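Side-chain contacts in glutamate racemase (Campylobacter jejuni, PDB 3UHF), which belongs to the Asp/Glu/hydantoin racemase family, alpha/beta enzymes built on two parallel sheets, and holds D-glutamic acid in a buried pocket: residues 93-98 and 147-152; 117-122 and 228-233; 172-177 and 204-209; 182-187 and 215-220. All blocks are in the same frame, centred on the assembly; numbering follows the deposited sequence. Where two conformers were deposited one is given.

Interaction 1: residues 93-98 and 147-152; sequences ACNTAS and EEYQKR. With DGL (D-glutamic acid), chain C.
Asn95 brings the start of helix 95-100 up to Tyr149 of helix 148-155, and the residues on either side of it show how a helix start can serve a ligand pocket. Cys94 is the N-cap: with SG anti to its backbone N (chi1 -177°), the sulfur takes the amide proton of Ala97 at 3.3 Å (Ala97 N to Cys94 SG) along a nearly straight line, 174°. The same SG lies 3.2 Å from the amino N of D-glutamic acid. Next, Asn95 N donates to the ligand O at 3.1 Å, while its side-chain amide also reaches the edge of the Tyr149 ring, near its plane, with CG 4.0 Å from Tyr149 OH and the two planes 24° apart. Thr96 grips the other carboxylate oxygen, OG1 donating to OXT at 2.7 Å with a weak bond from Thr96 N beside it. One turn in, Ser98 meets Cys94 O from both faces of the carbonyl plane, OG at 2.8 Å on one and N on the other. A glycerol, probably from the crystallisation liquor, hydrogen-bonds to Ser98 O. Around this pair, helix 68-82 packs on Thr96 and Ala97, Ile117 and Val121 of helix 117-128 pack on the Tyr149 side chain, and Ala93 is tied by backbone bonds to Phe30 of strand 26-31.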
loop_
_atom_site.group_PDB
_atom_site.type_symbol
_atom_site.label_atom_id
_atom_site.label_comp_id
_atom_site.label_asym_id
_atom_site.label_seq_id
_atom_site.Cartn_x
_atom_site.Cartn_y
_atom_site.Cartn_z
ATOM N N ALA A 93 -4.490 -0.761 2.542
ATOM C CA ALA A 93 -3.051 -0.707 2.278
ATOM C C ALA A 93 -2.741 -1.226 0.883
ATOM O O ALA A 93 -1.748 -0.848 0.272
ATOM C CB ALA A 93 -2.280 -1.538 3.329
ATOM N N CYS A 94 -3.601 -2.111 0.398
ATOM C CA CYS A 94 -3.370 -2.842 -0.843
ATOM C C CYS A 94 -3.606 -1.948 -2.058
ATOM O O CYS A 94 -4.682 -1.376 -2.198
ATOM C CB CYS A 94 -4.319 -4.033 -0.890
ATOM S SG CYS A 94 -4.104 -5.092 -2.337
ATOM N N ASN A 95 -2.609 -1.835 -2.933
ATOM C CA ASN A 95 -2.755 -1.018 -4.126
ATOM C C ASN A 95 -3.742 -1.656 -5.088
ATOM O O ASN A 95 -4.450 -0.955 -5.809
ATOM C CB ASN A 95 -1.408 -0.811 -4.823
ATOM C CG ASN A 95 -0.389 -0.123 -3.922
ATOM O OD1 ASN A 95 0.161 -0.738 -3.013
ATOM N ND2 ASN A 95 -0.139 1.163 -4.176
ATOM N N THR A 96 -3.780 -2.988 -5.106
ATOM C CA THR A 96 -4.682 -3.695 -6.007
ATOM C C THR A 96 -6.126 -3.481 -5.576
ATOM O O THR A 96 -6.980 -3.110 -6.391
ATOM C CB THR A 96 -4.348 -5.206 -6.087
ATOM O OG1 THR A 96 -3.031 -5.373 -6.637
ATOM C CG2 THR A 96 -5.360 -5.924 -6.971
ATOM N N ALA A 97 -6.395 -3.684 -4.286
ATOM C CA ALA A 97 -7.714 -3.385 -3.741
ATOM C C ALA A 97 -8.079 -1.912 -3.942
ATOM O O ALA A 97 -9.239 -1.578 -4.227
ATOM C CB ALA A 97 -7.776 -3.751 -2.262
ATOM N N SER A 98 -7.094 -1.033 -3.787
ATOM C CA SER A 98 -7.349 0.406 -3.924
ATOM C C SER A 98 -7.760 0.755 -5.353
ATOM O O SER A 98 -8.506 1.717 -5.579
ATOM C CB SER A 98 -6.119 1.237 -3.510
ATOM O OG SER A 98 -5.868 1.158 -2.111
ATOM N N GLU A 147 -5.823 1.257 -14.759
ATOM C CA GLU A 147 -5.486 2.586 -15.275
ATOM C C GLU A 147 -5.710 3.710 -14.256
ATOM O O GLU A 147 -5.747 4.889 -14.617
ATOM C CB GLU A 147 -6.215 2.870 -16.594
ATOM C CG GLU A 147 -5.764 1.939 -17.709
ATOM C CD GLU A 147 -6.504 2.141 -19.015
ATOM O OE1 GLU A 147 -7.397 3.010 -19.084
ATOM O OE2 GLU A 147 -6.188 1.417 -19.981
ATOM N N GLU A 148 -5.845 3.354 -12.982
ATOM C CA GLU A 148 -6.137 4.378 -11.975
ATOM C C GLU A 148 -4.986 5.372 -11.784
ATOM O O GLU A 148 -5.217 6.591 -11.726
ATOM C CB GLU A 148 -6.559 3.737 -10.647
ATOM C CG GLU A 148 -7.949 3.098 -10.705
ATOM C CD GLU A 148 -9.065 4.134 -10.763
ATOM O OE1 GLU A 148 -10.121 3.847 -11.368
ATOM O OE2 GLU A 148 -8.887 5.237 -10.201
ATOM N N TYR A 149 -3.754 4.876 -11.698
ATOM C CA TYR A 149 -2.618 5.790 -11.560
ATOM C C TYR A 149 -2.480 6.638 -12.807
ATOM O O TYR A 149 -2.260 7.849 -12.716
ATOM C CB TYR A 149 -1.304 5.039 -11.327
ATOM C CG TYR A 149 -1.085 4.610 -9.897
ATOM C CD1 TYR A 149 -1.462 3.339 -9.476
ATOM C CD2 TYR A 149 -0.499 5.466 -8.974
ATOM C CE1 TYR A 149 -1.269 2.927 -8.174
ATOM C CE2 TYR A 149 -0.291 5.060 -7.659
ATOM C CZ TYR A 149 -0.680 3.783 -7.273
ATOM O OH TYR A 149 -0.500 3.360 -5.984
ATOM N N GLN A 150 -2.598 5.992 -13.967
ATOM C CA GLN A 150 -2.448 6.682 -15.246
ATOM C C GLN A 150 -3.463 7.816 -15.379
ATOM O O GLN A 150 -3.110 8.938 -15.750
ATOM C CB GLN A 150 -2.604 5.721 -16.430
ATOM C CG GLN A 150 -1.552 4.614 -16.526
ATOM C CD GLN A 150 -1.997 3.339 -15.824
ATOM O OE1 GLN A 150 -2.413 3.382 -14.672
ATOM N NE2 GLN A 150 -1.938 2.207 -16.526
ATOM N N LYS A 151 -4.723 7.518 -15.070
ATOM C CA LYS A 151 -5.790 8.508 -15.201
ATOM C C LYS A 151 -5.609 9.688 -14.255
ATOM O O LYS A 151 -5.858 10.840 -14.629
ATOM C CB LYS A 151 -7.164 7.868 -14.977
ATOM C CG LYS A 151 -7.664 7.007 -16.144
ATOM C CD LYS A 151 -8.922 6.232 -15.737
ATOM C CE LYS A 151 -9.785 5.854 -16.938
ATOM N NZ LYS A 151 -9.252 4.694 -17.702
ATOM N N ARG A 152 -5.197 9.406 -13.027
ATOM C CA ARG A 152 -4.977 10.485 -12.069
ATOM C C ARG A 152 -3.837 11.385 -12.526
ATOM O O ARG A 152 -3.977 12.606 -12.555
ATOM C CB ARG A 152 -4.705 9.934 -10.668
ATOM C CG ARG A 152 -5.910 9.269 -10.025
ATOM C CD ARG A 152 -5.599 8.805 -8.606
ATOM N NE ARG A 152 -6.803 8.357 -7.906
ATOM C CZ ARG A 152 -7.639 9.170 -7.268
ATOM N NH1 ARG A 152 -7.405 10.475 -7.240
ATOM N NH2 ARG A 152 -8.712 8.684 -6.660
HETATM N N DGL C . -1.129 -6.193 -1.844
HETATM C CA DGL C . -0.974 -6.240 -3.301
HETATM C C DGL C . -0.759 -4.839 -3.851
HETATM O O DGL C . -0.366 -3.920 -3.119
HETATM C CB DGL C . 0.211 -7.121 -3.697
HETATM C CG DGL C . -0.022 -8.605 -3.422
HETATM C CD DGL C . -1.228 -9.112 -4.186
HETATM O OE1 DGL C . -2.292 -9.311 -3.558
HETATM O OE2 DGL C . -1.118 -9.271 -5.420
HETATM O OXT DGL C . -0.938 -4.619 -5.042
#

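Interaction 2: residues 117-122 and 228-233; sequences IDAGVE and GDAIVE
Ala119 and Ile231 mark the place where helix 117-128 and helix 227-238 cross almost perpendicularly, the axes of the two short segments approaching to 7.9 Å at 92° and the CA atoms of these two residues to 5.1 Å. Small residues make such an approach possible. The methyl of Ala119 points toward the other helix and rests on its backbone, CB 3.7 Å from Ile231 CA. In return, the methyl of Ala230 sits against the backbone of the first helix, its CB 3.5 Å from Ala119 O and 3.8 Å from the CA of Gly120, where no side chain intervenes. Ile231 adds one branch: CG1 is anti to the backbone N (chi1 -170°), which swings CD1 alongside the Ala119 methyl at 3.9 Å (Ile231 CD1 to Ala119 CB), and the side chain also packs on Val39 of helix 37-45. Phe234, a turn further along helix 227-238, also packs on Ala119, and Glu122, which Phe234 also touches, forms salt bridges with Lys126 and Arg238. One water joins the two backbones, donating to Ala119 O and to Ala230 O, each at 2.8 Å. No direct hydrogen bond links the two segments. Their contact therefore rests on methyl groups laid against main chain, with the water supplying the polar link between two carbonyl oxygens that both accept and cannot bond to each other.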
loop_
_atom_site.group_PDB
_atom_site.type_symbol
_atom_site.label_atom_id
_atom_site.label_comp_id
_atom_site.label_asym_id
_atom_site.label_seq_id
_atom_site.Cartn_x
_atom_site.Cartn_y
_atom_site.Cartn_z
ATOM N N ILE A 117 -3.736 4.949 -3.513
ATOM C CA ILE A 117 -3.417 5.426 -4.856
ATOM C C ILE A 117 -3.443 6.957 -4.953
ATOM O O ILE A 117 -2.498 7.559 -5.462
ATOM C CB ILE A 117 -4.332 4.787 -5.918
ATOM C CG1 ILE A 117 -4.075 3.275 -5.953
ATOM C CG2 ILE A 117 -4.071 5.397 -7.280
ATOM C CD1 ILE A 117 -4.975 2.508 -6.898
ATOM N N ASP A 118 -4.515 7.580 -4.476
ATOM C CA ASP A 118 -4.608 9.043 -4.471
ATOM C C ASP A 118 -3.411 9.628 -3.717
ATOM O O ASP A 118 -2.725 10.540 -4.209
ATOM C CB ASP A 118 -5.935 9.469 -3.841
ATOM C CG ASP A 118 -6.225 10.957 -3.995
ATOM O OD1 ASP A 118 -5.349 11.706 -4.482
ATOM O OD2 ASP A 118 -7.346 11.376 -3.618
ATOM N N ALA A 119 -3.134 9.069 -2.544
ATOM C CA ALA A 119 -1.999 9.506 -1.746
ATOM C C ALA A 119 -0.674 9.405 -2.499
ATOM O O ALA A 119 0.155 10.309 -2.423
ATOM C CB ALA A 119 -1.932 8.691 -0.459
ATOM N N GLY A 120 -0.459 8.292 -3.192
ATOM C CA GLY A 120 0.777 8.093 -3.931
ATOM C C GLY A 120 0.924 9.086 -5.080
ATOM O O GLY A 120 2.009 9.590 -5.359
ATOM N N VAL A 121 -0.175 9.366 -5.766
ATOM C CA VAL A 121 -0.153 10.397 -6.805
ATOM C C VAL A 121 0.176 11.781 -6.231
ATOM O O VAL A 121 1.024 12.507 -6.770
ATOM C CB VAL A 121 -1.482 10.422 -7.582
ATOM C CG1 VAL A 121 -1.547 11.639 -8.496
ATOM C CG2 VAL A 121 -1.624 9.120 -8.382
ATOM N N GLU A 122 -0.489 12.143 -5.140
ATOM C CA GLU A 122 -0.209 13.407 -4.461
ATOM C C GLU A 122 1.271 13.512 -4.070
ATOM O O GLU A 122 1.899 14.551 -4.271
ATOM C CB GLU A 122 -1.086 13.566 -3.211
ATOM C CG GLU A 122 -0.620 14.702 -2.298
ATOM C CD GLU A 122 -1.465 14.862 -1.053
ATOM O OE1 GLU A 122 -2.651 14.458 -1.063
ATOM O OE2 GLU A 122 -0.931 15.403 -0.064
ATOM N N GLY A 228 3.190 3.820 1.701
ATOM C CA GLY A 228 2.942 3.975 3.128
ATOM C C GLY A 228 3.261 5.375 3.627
ATOM O O GLY A 228 2.478 5.982 4.363
ATOM N N ASP A 229 4.424 5.888 3.258
ATOM C CA ASP A 229 4.770 7.261 3.638
ATOM C C ASP A 229 3.786 8.235 2.995
ATOM O O ASP A 229 3.422 9.244 3.591
ATOM C CB ASP A 229 6.195 7.598 3.209
ATOM C CG ASP A 229 7.243 6.756 3.933
ATOM O OD1 ASP A 229 6.938 6.230 5.027
ATOM O OD2 ASP A 229 8.374 6.628 3.411
ATOM N N ALA A 230 3.358 7.932 1.773
ATOM C CA ALA A 230 2.402 8.791 1.074
ATOM C C ALA A 230 1.073 8.885 1.817
ATOM O O ALA A 230 0.520 9.975 1.984
ATOM C CB ALA A 230 2.172 8.293 -0.354
ATOM N N ILE A 231 0.543 7.742 2.247
ATOM C CA ILE A 231 -0.749 7.744 2.922
ATOM C C ILE A 231 -0.639 8.447 4.283
ATOM O O ILE A 231 -1.585 9.086 4.722
ATOM C CB ILE A 231 -1.375 6.311 3.029
ATOM C CG1 ILE A 231 -2.826 6.363 3.520
ATOM C CG2 ILE A 231 -0.571 5.431 3.977
ATOM C CD1 ILE A 231 -3.770 7.177 2.660
ATOM N N VAL A 232 0.516 8.370 4.940
ATOM C CA VAL A 232 0.687 9.119 6.192
ATOM C C VAL A 232 0.476 10.624 5.964
ATOM O O VAL A 232 -0.271 11.273 6.695
ATOM C CB VAL A 232 2.065 8.880 6.854
ATOM C CG1 VAL A 232 2.305 9.895 7.958
ATOM C CG2 VAL A 232 2.163 7.452 7.409
ATOM N N GLU A 233 1.114 11.174 4.936
ATOM C CA GLU A 233 1.002 12.610 4.678
ATOM C C GLU A 233 -0.426 12.986 4.281
ATOM O O GLU A 233 -0.956 14.021 4.686
ATOM C CB GLU A 233 1.984 13.025 3.588
ATOM C CG GLU A 233 3.432 12.769 3.962
ATOM C CD GLU A 233 3.811 13.480 5.255
ATOM O OE1 GLU A 233 3.656 14.721 5.316
ATOM O OE2 GLU A 233 4.246 12.800 6.211
HETATM O O HOH W 1 0.398 11.864 -0.067
#

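Interaction 3: residues 172-177 and 204-209; sequences MVEEGI and CTHFPL. With DGL (D-glutamic acid), chain C.
Val173 overlaps the side chain of His206, its CG1 3.9 Å from His206 CD2 in an oblique approach to the ring. Beside it runs a His-carboxylate hydrogen bond, the polar half of this contact between helix 169-174 and the loop that follows strand 199-202. His206 NE2 donates to Glu174 OE1 at 2.8 Å and 167°, meeting the anti lone pair of the carboxylate in the plane of the imidazole; the two flat groups are nearly coplanar, 19° apart. Glu174 reaches there because its chain is extended beyond CG (chi2 -167°). The opposite ring nitrogen, ND1, shares a hydrogen bond of 3.0 Å with Thr205 OG1, so both nitrogens of His206 are engaged and the rotation of the ring is fixed. The other methyl of Val173, CG2, lies 3.5 Å from His206 O, and Val173 CG1 also reaches Leu209 CG at 4.0 Å. Helix 169-174 closes in a Schellman motif at Gly176, and the type I turn from Cys204 to Phe207 carries the residues that face the ligand. Thr205 holds D-glutamic acid twice, N donating to its O at 2.9 Å and OG1 accepting from its amino N. His206 completes the approach with an apolar touch: its CE1 stands 3.5 Å from CG of the ligand.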
loop_
_atom_site.group_PDB
_atom_site.type_symbol
_atom_site.label_atom_id
_atom_site.label_comp_id
_atom_site.label_asym_id
_atom_site.label_seq_id
_atom_site.Cartn_x
_atom_site.Cartn_y
_atom_site.Cartn_z
ATOM N N MET A 172 8.740 -12.882 -5.214
ATOM C CA MET A 172 10.154 -12.793 -4.846
ATOM C C MET A 172 10.326 -12.198 -3.451
ATOM O O MET A 172 11.085 -12.727 -2.637
ATOM C CB MET A 172 10.955 -12.001 -5.883
ATOM C CG MET A 172 11.072 -12.771 -7.193
ATOM S SD MET A 172 11.860 -11.844 -8.520
ATOM C CE MET A 172 13.591 -12.176 -8.147
ATOM N N VAL A 173 9.592 -11.122 -3.174
ATOM C CA VAL A 173 9.621 -10.516 -1.848
ATOM C C VAL A 173 9.155 -11.506 -0.795
ATOM O O VAL A 173 9.744 -11.607 0.278
ATOM C CB VAL A 173 8.765 -9.220 -1.790
ATOM C CG1 VAL A 173 8.463 -8.829 -0.348
ATOM C CG2 VAL A 173 9.492 -8.093 -2.507
ATOM N N GLU A 174 8.108 -12.264 -1.099
ATOM C CA GLU A 174 7.603 -13.228 -0.120
ATOM C C GLU A 174 8.601 -14.370 0.151
ATOM O O GLU A 174 8.593 -14.945 1.241
ATOM C CB GLU A 174 6.198 -13.725 -0.498
ATOM C CG GLU A 174 5.156 -12.587 -0.423
ATOM C CD GLU A 174 3.707 -13.070 -0.467
ATOM O OE1 GLU A 174 2.809 -12.214 -0.623
ATOM O OE2 GLU A 174 3.460 -14.294 -0.335
ATOM N N GLU A 175 9.455 -14.639 -0.839
ATOM C CA GLU A 175 10.533 -15.633 -0.723
ATOM C C GLU A 175 11.792 -15.043 -0.089
ATOM O O GLU A 175 12.815 -15.719 0.036
ATOM C CB GLU A 175 10.880 -16.248 -2.093
ATOM C CG GLU A 175 9.916 -17.352 -2.529
ATOM C CD GLU A 175 10.530 -18.401 -3.465
ATOM O OE1 GLU A 175 11.765 -18.424 -3.670
ATOM O OE2 GLU A 175 9.759 -19.231 -3.989
ATOM N N GLY A 176 11.705 -13.777 0.304
ATOM C CA GLY A 176 12.790 -13.080 0.980
ATOM C C GLY A 176 13.924 -12.635 0.079
ATOM O O GLY A 176 15.039 -12.396 0.546
ATOM N N ILE A 177 13.653 -12.518 -1.218
ATOM C CA ILE A 177 14.692 -12.112 -2.167
ATOM C C ILE A 177 14.696 -10.594 -2.347
ATOM O O ILE A 177 13.857 -10.056 -3.061
ATOM C CB ILE A 177 14.486 -12.802 -3.533
ATOM C CG1 ILE A 177 14.483 -14.322 -3.357
ATOM C CG2 ILE A 177 15.585 -12.405 -4.508
ATOM C CD1 ILE A 177 13.996 -15.071 -4.583
ATOM N N CYS A 204 2.788 -0.928 -5.019
ATOM C CA CYS A 204 2.467 -2.283 -4.566
ATOM C C CYS A 204 3.038 -2.437 -3.160
ATOM O O CYS A 204 4.160 -1.984 -2.888
ATOM C CB CYS A 204 3.084 -3.312 -5.504
ATOM S SG CYS A 204 2.875 -5.051 -4.984
ATOM N N THR A 205 2.265 -3.052 -2.268
ATOM C CA THR A 205 2.649 -3.153 -0.861
ATOM C C THR A 205 4.024 -3.806 -0.674
ATOM O O THR A 205 4.745 -3.490 0.271
ATOM C CB THR A 205 1.626 -3.987 -0.057
ATOM O OG1 THR A 205 1.406 -5.239 -0.723
ATOM C CG2 THR A 205 0.307 -3.244 0.080
ATOM N N HIS A 206 4.381 -4.720 -1.576
ATOM C CA HIS A 206 5.608 -5.493 -1.402
ATOM C C HIS A 206 6.849 -4.729 -1.815
ATOM O O HIS A 206 7.965 -5.088 -1.433
ATOM C CB HIS A 206 5.553 -6.797 -2.224
ATOM C CG HIS A 206 4.557 -7.795 -1.718
ATOM N ND1 HIS A 206 3.240 -7.475 -1.475
ATOM C CD2 HIS A 206 4.684 -9.118 -1.443
ATOM C CE1 HIS A 206 2.598 -8.554 -1.052
ATOM N NE2 HIS A 206 3.453 -9.562 -1.020
ATOM N N PHE A 207 6.672 -3.681 -2.609
ATOM C CA PHE A 207 7.829 -3.102 -3.281
ATOM C C PHE A 207 8.819 -2.305 -2.415
ATOM O O PHE A 207 9.990 -2.202 -2.794
ATOM C CB PHE A 207 7.440 -2.311 -4.541
ATOM C CG PHE A 207 6.785 -3.149 -5.636
ATOM C CD1 PHE A 207 6.596 -4.528 -5.501
ATOM C CD2 PHE A 207 6.379 -2.536 -6.811
ATOM C CE1 PHE A 207 5.974 -5.267 -6.516
ATOM C CE2 PHE A 207 5.777 -3.252 -7.826
ATOM C CZ PHE A 207 5.568 -4.628 -7.688
ATOM N N PRO A 208 8.374 -1.732 -1.269
ATOM C CA PRO A 208 9.397 -1.093 -0.432
ATOM C C PRO A 208 10.530 -2.037 0.003
ATOM O O PRO A 208 11.640 -1.576 0.284
ATOM C CB PRO A 208 8.591 -0.604 0.787
ATOM C CG PRO A 208 7.270 -0.229 0.208
ATOM C CD PRO A 208 7.011 -1.349 -0.831
ATOM N N LEU A 209 10.261 -3.339 0.050
ATOM C CA LEU A 209 11.283 -4.304 0.463
ATOM C C LEU A 209 12.396 -4.378 -0.585
ATOM O O LEU A 209 13.498 -4.851 -0.304
ATOM C CB LEU A 209 10.665 -5.696 0.684
ATOM C CG LEU A 209 9.929 -5.995 2.001
ATOM C CD1 LEU A 209 10.881 -5.943 3.190
ATOM C CD2 LEU A 209 8.741 -5.052 2.213
HETATM N N DGL C . -1.129 -6.193 -1.844
HETATM C CA DGL C . -0.974 -6.240 -3.301
HETATM C C DGL C . -0.759 -4.839 -3.851
HETATM O O DGL C . -0.366 -3.920 -3.119
HETATM C CB DGL C . 0.211 -7.121 -3.697
HETATM C CG DGL C . -0.022 -8.605 -3.422
HETATM C CD DGL C . -1.228 -9.112 -4.186
HETATM O OE1 DGL C . -2.292 -9.311 -3.558
HETATM O OE2 DGL C . -1.118 -9.271 -5.420
HETATM O OXT DGL C . -0.938 -4.619 -5.042
#

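Interaction 4: residues 182-187 and 215-220; sequences FLQSAM and SKYFGD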
loop_
_atom_site.group_PDB
_atom_site.type_symbol
_atom_site.label_atom_id
_atom_site.label_comp_id
_atom_site.label_asym_id
_atom_site.label_seq_id
_atom_site.Cartn_x
_atom_site.Cartn_y
_atom_site.Cartn_z
ATOM N N PHE A 182 19.656 -12.886 -8.892
ATOM C CA PHE A 182 18.351 -13.300 -9.390
ATOM C C PHE A 182 17.440 -12.075 -9.443
ATOM O O PHE A 182 16.757 -11.834 -10.433
ATOM C CB PHE A 182 17.768 -14.396 -8.489
ATOM C CG PHE A 182 16.476 -14.999 -8.991
ATOM C CD1 PHE A 182 16.088 -14.878 -10.318
ATOM C CD2 PHE A 182 15.649 -15.687 -8.121
ATOM C CE1 PHE A 182 14.895 -15.437 -10.766
ATOM C CE2 PHE A 182 14.452 -16.260 -8.563
ATOM C CZ PHE A 182 14.079 -16.131 -9.887
ATOM N N LEU A 183 17.452 -11.269 -8.391
ATOM C CA LEU A 183 16.664 -10.037 -8.435
ATOM C C LEU A 183 17.167 -9.085 -9.533
ATOM O O LEU A 183 16.374 -8.426 -10.209
ATOM C CB LEU A 183 16.646 -9.350 -7.071
ATOM C CG LEU A 183 15.783 -8.084 -7.006
ATOM C CD1 LEU A 183 14.290 -8.444 -7.092
ATOM C CD2 LEU A 183 16.078 -7.332 -5.732
ATOM N N GLN A 184 18.480 -9.012 -9.720
ATOM C CA GLN A 184 19.030 -8.171 -10.781
ATOM C C GLN A 184 18.468 -8.616 -12.125
ATOM O O GLN A 184 18.138 -7.791 -12.974
ATOM C CB GLN A 184 20.557 -8.256 -10.805
ATOM C CG GLN A 184 21.202 -7.563 -12.005
ATOM C CD GLN A 184 21.115 -6.045 -11.917
ATOM O OE1 GLN A 184 20.919 -5.481 -10.837
ATOM N NE2 GLN A 184 21.254 -5.377 -13.058
ATOM N N SER A 185 18.356 -9.928 -12.318
ATOM C CA SER A 185 17.832 -10.460 -13.575
ATOM C C SER A 185 16.356 -10.113 -13.783
ATOM O O SER A 185 15.922 -9.863 -14.909
ATOM C CB SER A 185 18.038 -11.974 -13.639
ATOM O OG SER A 185 19.420 -12.291 -13.635
ATOM N N ALA A 186 15.586 -10.100 -12.701
ATOM C CA ALA A 186 14.180 -9.708 -12.779
ATOM C C ALA A 186 14.061 -8.231 -13.162
ATOM O O ALA A 186 13.226 -7.843 -13.978
ATOM C CB ALA A 186 13.500 -9.940 -11.456
ATOM N N MET A 187 14.898 -7.412 -12.549
ATOM C CA MET A 187 14.890 -5.987 -12.863
ATOM C C MET A 187 15.268 -5.753 -14.324
ATOM O O MET A 187 14.639 -4.935 -15.012
ATOM C CB MET A 187 15.795 -5.217 -11.905
ATOM C CG MET A 187 15.233 -5.188 -10.500
ATOM S SD MET A 187 16.086 -4.040 -9.380
ATOM C CE MET A 187 17.712 -4.794 -9.315
ATOM N N SER A 215 16.629 1.376 -6.161
ATOM C CA SER A 215 17.345 2.653 -6.180
ATOM C C SER A 215 18.749 2.475 -6.749
ATOM O O SER A 215 19.219 3.297 -7.533
ATOM C CB SER A 215 17.382 3.265 -4.781
ATOM O OG SER A 215 17.966 4.552 -4.811
ATOM N N LYS A 216 19.415 1.384 -6.374
ATOM C CA LYS A 216 20.736 1.092 -6.910
ATOM C C LYS A 216 20.660 0.820 -8.411
ATOM O O LYS A 216 21.530 1.250 -9.167
ATOM C CB LYS A 216 21.378 -0.082 -6.168
ATOM C CG LYS A 216 22.757 -0.462 -6.667
ATOM C CD LYS A 216 23.296 -1.675 -5.913
ATOM C CE LYS A 216 24.605 -2.177 -6.511
ATOM N NZ LYS A 216 25.661 -1.127 -6.499
ATOM N N TYR A 217 19.601 0.141 -8.840
ATOM C CA TYR A 217 19.407 -0.160 -10.262
ATOM C C TYR A 217 19.252 1.121 -11.082
ATOM O O TYR A 217 19.905 1.296 -12.112
ATOM C CB TYR A 217 18.173 -1.060 -10.475
ATOM C CG TYR A 217 17.980 -1.470 -11.928
ATOM C CD1 TYR A 217 18.679 -2.543 -12.465
ATOM C CD2 TYR A 217 17.125 -0.758 -12.769
ATOM C CE1 TYR A 217 18.522 -2.912 -13.788
ATOM C CE2 TYR A 217 16.966 -1.118 -14.102
ATOM C CZ TYR A 217 17.668 -2.199 -14.602
ATOM O OH TYR A 217 17.522 -2.568 -15.917
ATOM N N PHE A 218 18.393 2.021 -10.619
ATOM C CA PHE A 218 18.084 3.222 -11.396
ATOM C C PHE A 218 19.068 4.374 -11.184
ATOM O O PHE A 218 19.276 5.194 -12.084
ATOM C CB PHE A 218 16.648 3.671 -11.140
ATOM C CG PHE A 218 15.613 2.822 -11.837
ATOM C CD1 PHE A 218 15.519 2.827 -13.224
ATOM C CD2 PHE A 218 14.726 2.036 -11.108
ATOM C CE1 PHE A 218 14.549 2.068 -13.870
ATOM C CE2 PHE A 218 13.765 1.272 -11.744
ATOM C CZ PHE A 218 13.677 1.286 -13.128
ATOM N N GLY A 219 19.676 4.435 -10.004
ATOM C CA GLY A 219 20.628 5.495 -9.708
ATOM C C GLY A 219 19.976 6.677 -9.010
ATOM O O GLY A 219 18.763 6.707 -8.817
ATOM N N ASP A 220 20.781 7.669 -8.649
ATOM C CA ASP A 220 20.312 8.723 -7.747
ATOM C C ASP A 220 19.420 9.781 -8.396
ATOM O O ASP A 220 18.974 10.706 -7.724
ATOM C CB ASP A 220 21.493 9.386 -7.025
ATOM C CG ASP A 220 22.591 9.820 -7.976
ATOM O OD1 ASP A 220 22.329 9.900 -9.195
ATOM O OD2 ASP A 220 23.718 10.087 -7.503
#
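Tyr217, Met187 and Gln184 make up the whole of this contact between helix 181-191 and the end of helix 211-218, and the tyrosine ring is its centre. Its CG is anti to the backbone N (chi1 -176°), which carries the ring out toward the other helix. Met187 runs past the tyrosine in the opposite direction, with CB over one face of the ring: CB sits 4.2 Å from the Tyr217 ring centroid, only 20° off the ring normal, a CH-pi contact offset toward the rim. Further along the same side chain the sulfur stands oblique to the ring, SD 4.8 Å from the Tyr217 centroid, and packs against the root of the tyrosine, 3.8 Å from its CB. The bend at chi3 then folds the terminal methyl back, so that Met187 CE also touches Tyr217 CB at 3.9 Å. Gln184 comes in at the ring edge, its NE2 3.8 Å from Tyr217 CE1 with the amide tilted 43° to the ring; that NE2 is hydrogen-bonded to Glu188, one turn on. The arrangement is a Met-aromatic contact, here joining two helices that flank strand 199-202 along the chain in a parallel alpha/beta domain.

Interactions 1 and 3 meet at the bound D-glutamic acid, their centres about 18 Å apart, and touch directly where Asn95 and Ala93 face Cys204 and Thr205. Interaction 2 adjoins interaction 1, with centres about 11 Å apart, because Ile117 packs on both Ser98 and Tyr149. Interaction 4 lies further out, about 14 Å from interaction 3 between centres and tied to it through Met172, which packs on helix 181-191. Along the chain, interactions 1 and 2 cross, as do 3 and 4, and both of the latter are nested inside the loop that interaction 2 closes. The set thus runs from helix crossing through pocket to outer helices, connecting elements around both parallel sheets.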